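Local coordinates for lytic chitin monooxygenase (Enterococcus faecalis, PDB 4A02), which cleaves the glycosidic bonds of crystalline alpha- and beta-chitin oxidatively with a copper centre, working in synergy with a chitinase, at residues A[2-7]-A[157-162]; A[96-101]-A[140-145]. All blocks are in the same frame, centred on the assembly; numbering follows the deposited sequence.

Contact 1: A[2-7]-A[157-162]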
loop_
_atom_site.group_PDB
_atom_site.type_symbol
_atom_site.label_atom_id
_atom_site.label_comp_id
_atom_site.label_asym_id
_atom_site.label_seq_id
_atom_site.Cartn_x
_atom_site.Cartn_y
_atom_site.Cartn_z
ATOM N N GLY A 2 -4.792 -5.382 -8.551
ATOM C CA GLY A 2 -5.476 -4.250 -8.014
ATOM C C GLY A 2 -4.570 -3.357 -7.221
ATOM O O GLY A 2 -3.376 -3.615 -7.074
ATOM N N TYR A 3 -5.166 -2.277 -6.711
ATOM C CA TYR A 3 -4.420 -1.263 -5.996
ATOM C C TYR A 3 -5.343 -0.592 -4.988
ATOM O O TYR A 3 -6.576 -0.712 -5.071
ATOM C CB TYR A 3 -3.808 -0.207 -6.963
ATOM C CG TYR A 3 -4.762 0.269 -8.015
ATOM C CD1 TYR A 3 -5.756 1.210 -7.743
ATOM C CD2 TYR A 3 -4.699 -0.226 -9.313
ATOM C CE1 TYR A 3 -6.629 1.626 -8.716
ATOM C CE2 TYR A 3 -5.565 0.174 -10.292
ATOM C CZ TYR A 3 -6.553 1.109 -9.993
ATOM O OH TYR A 3 -7.399 1.483 -11.002
ATOM N N VAL A 4 -4.746 0.141 -4.039
ATOM C CA VAL A 4 -5.494 0.965 -3.118
ATOM C C VAL A 4 -5.726 2.323 -3.732
ATOM O O VAL A 4 -4.795 3.033 -4.101
ATOM C CB VAL A 4 -4.817 1.050 -1.742
ATOM C CG1 VAL A 4 -5.527 2.073 -0.877
ATOM C CG2 VAL A 4 -4.794 -0.312 -1.085
ATOM N N ALA A 5 -7.022 2.670 -3.872
ATOM C CA ALA A 5 -7.445 3.897 -4.489
ATOM C C ALA A 5 -7.789 4.992 -3.474
ATOM O O ALA A 5 -7.757 6.157 -3.851
ATOM C CB ALA A 5 -8.644 3.629 -5.412
ATOM N N SER A 6 -8.079 4.648 -2.235
ATOM C CA SER A 6 -8.425 5.643 -1.231
ATOM C C SER A 6 -7.961 5.202 0.124
ATOM O O SER A 6 -8.376 4.118 0.580
ATOM C CB SER A 6 -9.918 5.882 -1.208
ATOM O OG SER A 6 -10.176 6.931 -0.277
ATOM N N PRO A 7 -7.172 5.996 0.869
ATOM C CA PRO A 7 -6.338 7.085 0.315
ATOM C C PRO A 7 -5.516 6.535 -0.851
ATOM O O PRO A 7 -5.128 5.377 -0.877
ATOM C CB PRO A 7 -5.418 7.444 1.490
ATOM C CG PRO A 7 -6.127 6.946 2.705
ATOM C CD PRO A 7 -6.806 5.667 2.244
ATOM N N PHE A 157 -0.658 -8.769 -3.437
ATOM C CA PHE A 157 -0.467 -7.446 -4.026
ATOM C C PHE A 157 -0.171 -6.454 -2.923
ATOM O O PHE A 157 -0.876 -6.402 -1.910
ATOM C CB PHE A 157 -1.702 -7.022 -4.852
ATOM C CG PHE A 157 -1.813 -7.839 -6.098
ATOM C CD1 PHE A 157 -2.320 -9.141 -6.052
ATOM C CD2 PHE A 157 -1.335 -7.381 -7.328
ATOM C CE1 PHE A 157 -2.321 -9.943 -7.169
ATOM C CE2 PHE A 157 -1.332 -8.162 -8.442
ATOM C CZ PHE A 157 -1.794 -9.462 -8.370
ATOM N N TYR A 158 0.906 -5.686 -3.106
ATOM C CA TYR A 158 1.491 -4.863 -2.060
ATOM C C TYR A 158 1.380 -3.403 -2.422
ATOM O O TYR A 158 1.785 -2.990 -3.506
ATOM C CB TYR A 158 2.968 -5.240 -1.898
ATOM C CG TYR A 158 3.219 -6.650 -1.367
ATOM C CD1 TYR A 158 3.306 -7.741 -2.208
ATOM C CD2 TYR A 158 3.377 -6.858 0.015
ATOM C CE1 TYR A 158 3.537 -9.013 -1.691
ATOM C CE2 TYR A 158 3.634 -8.104 0.520
ATOM C CZ TYR A 158 3.716 -9.192 -0.343
ATOM O OH TYR A 158 3.965 -10.427 0.229
ATOM N N GLN A 159 0.818 -2.620 -1.495
ATOM C CA GLN A 159 0.476 -1.213 -1.753
ATOM C C GLN A 159 0.958 -0.319 -0.617
ATOM O O GLN A 159 0.346 -0.232 0.442
ATOM C CB GLN A 159 -1.034 -1.091 -1.929
ATOM C CG GLN A 159 -1.523 -1.741 -3.207
ATOM C CD GLN A 159 -1.258 -0.854 -4.411
ATOM O OE1 GLN A 159 -1.831 0.236 -4.489
ATOM N NE2 GLN A 159 -0.439 -1.288 -5.341
ATOM N N ALA A 160 2.061 0.398 -0.887
ATOM C CA ALA A 160 2.487 1.486 -0.018
ATOM C C ALA A 160 1.647 2.727 -0.276
ATOM O O ALA A 160 1.403 3.085 -1.435
ATOM C CB ALA A 160 3.961 1.798 -0.285
ATOM N N ILE A 161 1.235 3.379 0.805
ATOM C CA ILE A 161 0.333 4.546 0.768
ATOM C C ILE A 161 0.925 5.616 1.656
ATOM O O ILE A 161 1.156 5.390 2.852
ATOM C CB ILE A 161 -1.053 4.130 1.289
ATOM C CG1 ILE A 161 -1.671 2.956 0.513
ATOM C CG2 ILE A 161 -2.001 5.330 1.314
ATOM C CD1 ILE A 161 -2.401 2.012 1.376
ATOM N N ASP A 162 1.216 6.789 1.094
ATOM C CA ASP A 162 1.782 7.909 1.831
ATOM C C ASP A 162 0.666 8.780 2.415
ATOM O O ASP A 162 -0.219 9.220 1.664
ATOM C CB ASP A 162 2.635 8.754 0.886
ATOM C CG ASP A 162 3.786 7.980 0.304
ATOM O OD1 ASP A 162 4.776 7.755 1.069
ATOM O OD2 ASP A 162 3.721 7.590 -0.881
#

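Contact 2: A[96-101]-A[140-145]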
loop_
_atom_site.group_PDB
_atom_site.type_symbol
_atom_site.label_atom_id
_atom_site.label_comp_id
_atom_site.label_asym_id
_atom_site.label_seq_id
_atom_site.Cartn_x
_atom_site.Cartn_y
_atom_site.Cartn_z
ATOM N N THR A 96 3.877 2.705 9.582
ATOM C CA THR A 96 5.100 3.135 10.201
ATOM C C THR A 96 4.865 3.651 11.610
ATOM O O THR A 96 3.824 4.243 11.910
ATOM C CB THR A 96 5.765 4.259 9.344
ATOM O OG1 THR A 96 4.775 5.192 8.929
ATOM C CG2 THR A 96 6.438 3.705 8.118
ATOM N N LYS A 97 5.857 3.444 12.467
ATOM C CA LYS A 97 5.924 4.019 13.801
ATOM C C LYS A 97 6.330 5.476 13.723
ATOM O O LYS A 97 7.137 5.879 12.879
ATOM C CB LYS A 97 6.942 3.222 14.637
ATOM C CG LYS A 97 6.601 1.769 14.756
ATOM C CD LYS A 97 7.767 0.953 15.275
ATOM C CE LYS A 97 7.660 0.817 16.644
ATOM N NZ LYS A 97 6.946 -0.363 17.148
ATOM N N ASN A 98 5.837 6.283 14.689
ATOM C CA ASN A 98 6.382 7.630 14.813
ATOM C C ASN A 98 7.892 7.556 14.934
ATOM O O ASN A 98 8.439 6.722 15.668
ATOM C CB ASN A 98 5.825 8.351 16.048
ATOM C CG ASN A 98 4.439 8.884 15.905
ATOM O OD1 ASN A 98 3.909 9.097 14.786
ATOM N ND2 ASN A 98 3.835 9.171 17.030
ATOM N N GLY A 99 8.577 8.452 14.228
ATOM C CA GLY A 99 10.038 8.533 14.263
ATOM C C GLY A 99 10.756 7.738 13.230
ATOM O O GLY A 99 11.982 7.797 13.163
ATOM N N TRP A 100 10.042 6.977 12.385
ATOM C CA TRP A 100 10.641 6.361 11.246
ATOM C C TRP A 100 11.311 7.432 10.379
ATOM O O TRP A 100 10.922 8.590 10.370
ATOM C CB TRP A 100 9.608 5.545 10.460
ATOM C CG TRP A 100 8.679 6.411 9.631
ATOM C CD1 TRP A 100 7.630 7.167 10.074
ATOM C CD2 TRP A 100 8.760 6.613 8.210
ATOM N NE1 TRP A 100 7.065 7.851 9.028
ATOM C CE2 TRP A 100 7.720 7.499 7.869
ATOM C CE3 TRP A 100 9.588 6.126 7.201
ATOM C CZ2 TRP A 100 7.502 7.909 6.560
ATOM C CZ3 TRP A 100 9.363 6.521 5.896
ATOM C CH2 TRP A 100 8.324 7.397 5.595
ATOM N N ASN A 101 12.326 7.006 9.623
ATOM C CA ASN A 101 13.148 7.980 8.896
ATOM C C ASN A 101 12.647 8.103 7.446
ATOM O O ASN A 101 12.793 7.148 6.663
ATOM C CB ASN A 101 14.613 7.534 8.924
ATOM C CG ASN A 101 15.507 8.616 8.433
ATOM O OD1 ASN A 101 15.207 9.314 7.470
ATOM N ND2 ASN A 101 16.665 8.725 9.054
ATOM N N GLY A 140 2.031 13.161 11.609
ATOM C CA GLY A 140 3.001 13.514 10.577
ATOM C C GLY A 140 3.004 12.520 9.423
ATOM O O GLY A 140 2.076 11.755 9.220
ATOM N N TYR A 141 4.072 12.581 8.623
ATOM C CA TYR A 141 4.212 11.718 7.468
ATOM C C TYR A 141 4.355 10.276 7.902
ATOM O O TYR A 141 5.272 9.966 8.707
ATOM C CB TYR A 141 5.412 12.156 6.652
ATOM C CG TYR A 141 5.761 11.321 5.437
ATOM C CD1 TYR A 141 4.815 10.576 4.743
ATOM C CD2 TYR A 141 7.072 11.291 4.985
ATOM C CE1 TYR A 141 5.157 9.810 3.646
ATOM C CE2 TYR A 141 7.419 10.575 3.863
ATOM C CZ TYR A 141 6.478 9.824 3.192
ATOM O OH TYR A 141 6.837 9.135 2.051
ATOM N N HIS A 142 3.522 9.389 7.367
ATOM C CA HIS A 142 3.546 7.972 7.611
ATOM C C HIS A 142 3.298 7.233 6.314
ATOM O O HIS A 142 2.783 7.781 5.340
ATOM C CB HIS A 142 2.475 7.571 8.658
ATOM C CG HIS A 142 2.954 7.915 10.049
ATOM N ND1 HIS A 142 3.916 7.104 10.631
ATOM C CD2 HIS A 142 2.709 8.977 10.852
ATOM C CE1 HIS A 142 4.181 7.665 11.774
ATOM N NE2 HIS A 142 3.492 8.784 11.950
ATOM N N VAL A 143 3.687 5.939 6.323
ATOM C CA VAL A 143 3.388 5.030 5.239
ATOM C C VAL A 143 2.532 3.915 5.785
ATOM O O VAL A 143 2.908 3.233 6.740
ATOM C CB VAL A 143 4.667 4.500 4.559
ATOM C CG1 VAL A 143 4.333 3.469 3.480
ATOM C CG2 VAL A 143 5.475 5.642 3.963
ATOM N N ILE A 144 1.368 3.715 5.156
ATOM C CA ILE A 144 0.539 2.537 5.356
ATOM C C ILE A 144 0.935 1.521 4.305
ATOM O O ILE A 144 1.103 1.851 3.143
ATOM C CB ILE A 144 -0.956 2.889 5.268
ATOM C CG1 ILE A 144 -1.363 3.907 6.329
ATOM C CG2 ILE A 144 -1.825 1.643 5.312
ATOM C CD1 ILE A 144 -2.708 4.522 6.091
ATOM N N TYR A 145 1.079 0.255 4.722
ATOM C CA TYR A 145 1.416 -0.825 3.813
ATOM C C TYR A 145 0.248 -1.812 3.826
ATOM O O TYR A 145 -0.055 -2.385 4.857
ATOM C CB TYR A 145 2.694 -1.507 4.200
ATOM C CG TYR A 145 3.372 -2.327 3.145
ATOM C CD1 TYR A 145 3.651 -1.787 1.903
ATOM C CD2 TYR A 145 3.814 -3.613 3.417
ATOM C CE1 TYR A 145 4.324 -2.537 0.919
ATOM C CE2 TYR A 145 4.537 -4.336 2.467
ATOM C CZ TYR A 145 4.789 -3.795 1.229
ATOM O OH TYR A 145 5.524 -4.520 0.341
#

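Contact 1: A[2-7]-A[157-162]
The side-chain amide of Q159 lies against the backbone of Y3 and V4, and the ring of F157 meets the amide nitrogen of G2 obliquely, its CD2 4.2 Å from G2 N. On the Q159 amide, the carbonyl end takes the V4 N-H, with V4 N 3.0 Å from Q159 OE1 and the N-H pointing at the oxygen at 160°. The donor nevertheless stands 44° above the carbonyl plane. OE1 also accepts from the hydroxyl of S9, so two donors grip a buried oxygen, while NE2 at the other end makes a weak bond back to Y158 O. The chain bends at chi2, which folds the amide up against strand 2-6; glutamine suits the place because it can reach a main-chain N-H and carries no charge into the interior. Beside it the contact turns apolar. V4 CG2 lies alongside Q159 CB, 3.9 Å away, V4 CG1 meets I161 CD1 at the same distance, and I161 CG2 rests 4.0 Å from P7 CB. Branched valine and isoleucine offer methyl groups to this layer, and P7 continues it. The axes of the two strand segments come within 7.0 Å at closest, at 26°; without backbone pairing, side chains of strand 155-165 reach strand 2-6 between the two sheets of an immunoglobulin-like beta sandwich, as in other LPMOs. Strand 2-6 edges its sheet beside strand 74-82, with a classic beta bulge where A5 and S6 face T79; strand 155-165 pairs with strand 142-150, and F157 meets the ring of the copper ligand H1.

Contact 2: A[96-101]-A[140-145]
The loop leaving strand 88-96 folds back on the start of strand 142-150, its antiparallel neighbour, and T96 makes the join. T96 N donates to V143 O (3.0 Å), but the V143 N-H is accepted not by the backbone carbonyl of T96 but by its side-chain OG1, 2.9 Å from V143 N. With chi1 at 44°, T96 OG1 lies between its own backbone N and carbonyl carbon, where it also shares a hydrogen bond with H142 ND1 (2.7 Å). Threonine thus supplies a hydroxyl to the strand and a methyl, CG2, to one face of W100. Both nitrogens of the H142 imidazole are used, since H142 NE2 donates to N98 OD1 at 2.9 Å, in the carbonyl plane of that amide, which K139 N also holds; this suits histidine and probably fixes its ring rotation. A type II beta turn from K97 to W100 brings N98 and W100 round to the strand, with G99 taking the positive phi such a turn requires. Tryptophan combines an N-H with a broad apolar ring: W100 NE1 donates to Y141 O (2.8 Å) nearly in the ring plane, while the six-membered ring turns its edge to the face of Y141 (planes at 66°), CZ2 over the phenol centre, and W100 CH2 touches V143 CG2 at 3.7 Å.

Overall arrangement
The centres of the two contacts lie about 15 Å apart. Contact 1 sits near the middle of the molecule, whereas contact 2 is farther out, about 13 Å from the chain centre. Along the sequence the order is 2-7, 96-101, 140-145, 157-162, so contact 1 brackets contact 2. They meet in the larger sheet, through strands 142-150 and 155-165, antiparallel neighbours joined where I161 N meets I144 O and where the hydroxyl of Y141 reaches the carboxylate of D162; strand 2-6 belongs to the smaller sheet. Contact 1 brings the two sheets together close to the copper ligand H1, while contact 2 ties a surface loop to the start of strand 142-150, at a distance from the annotated metal-binding residues.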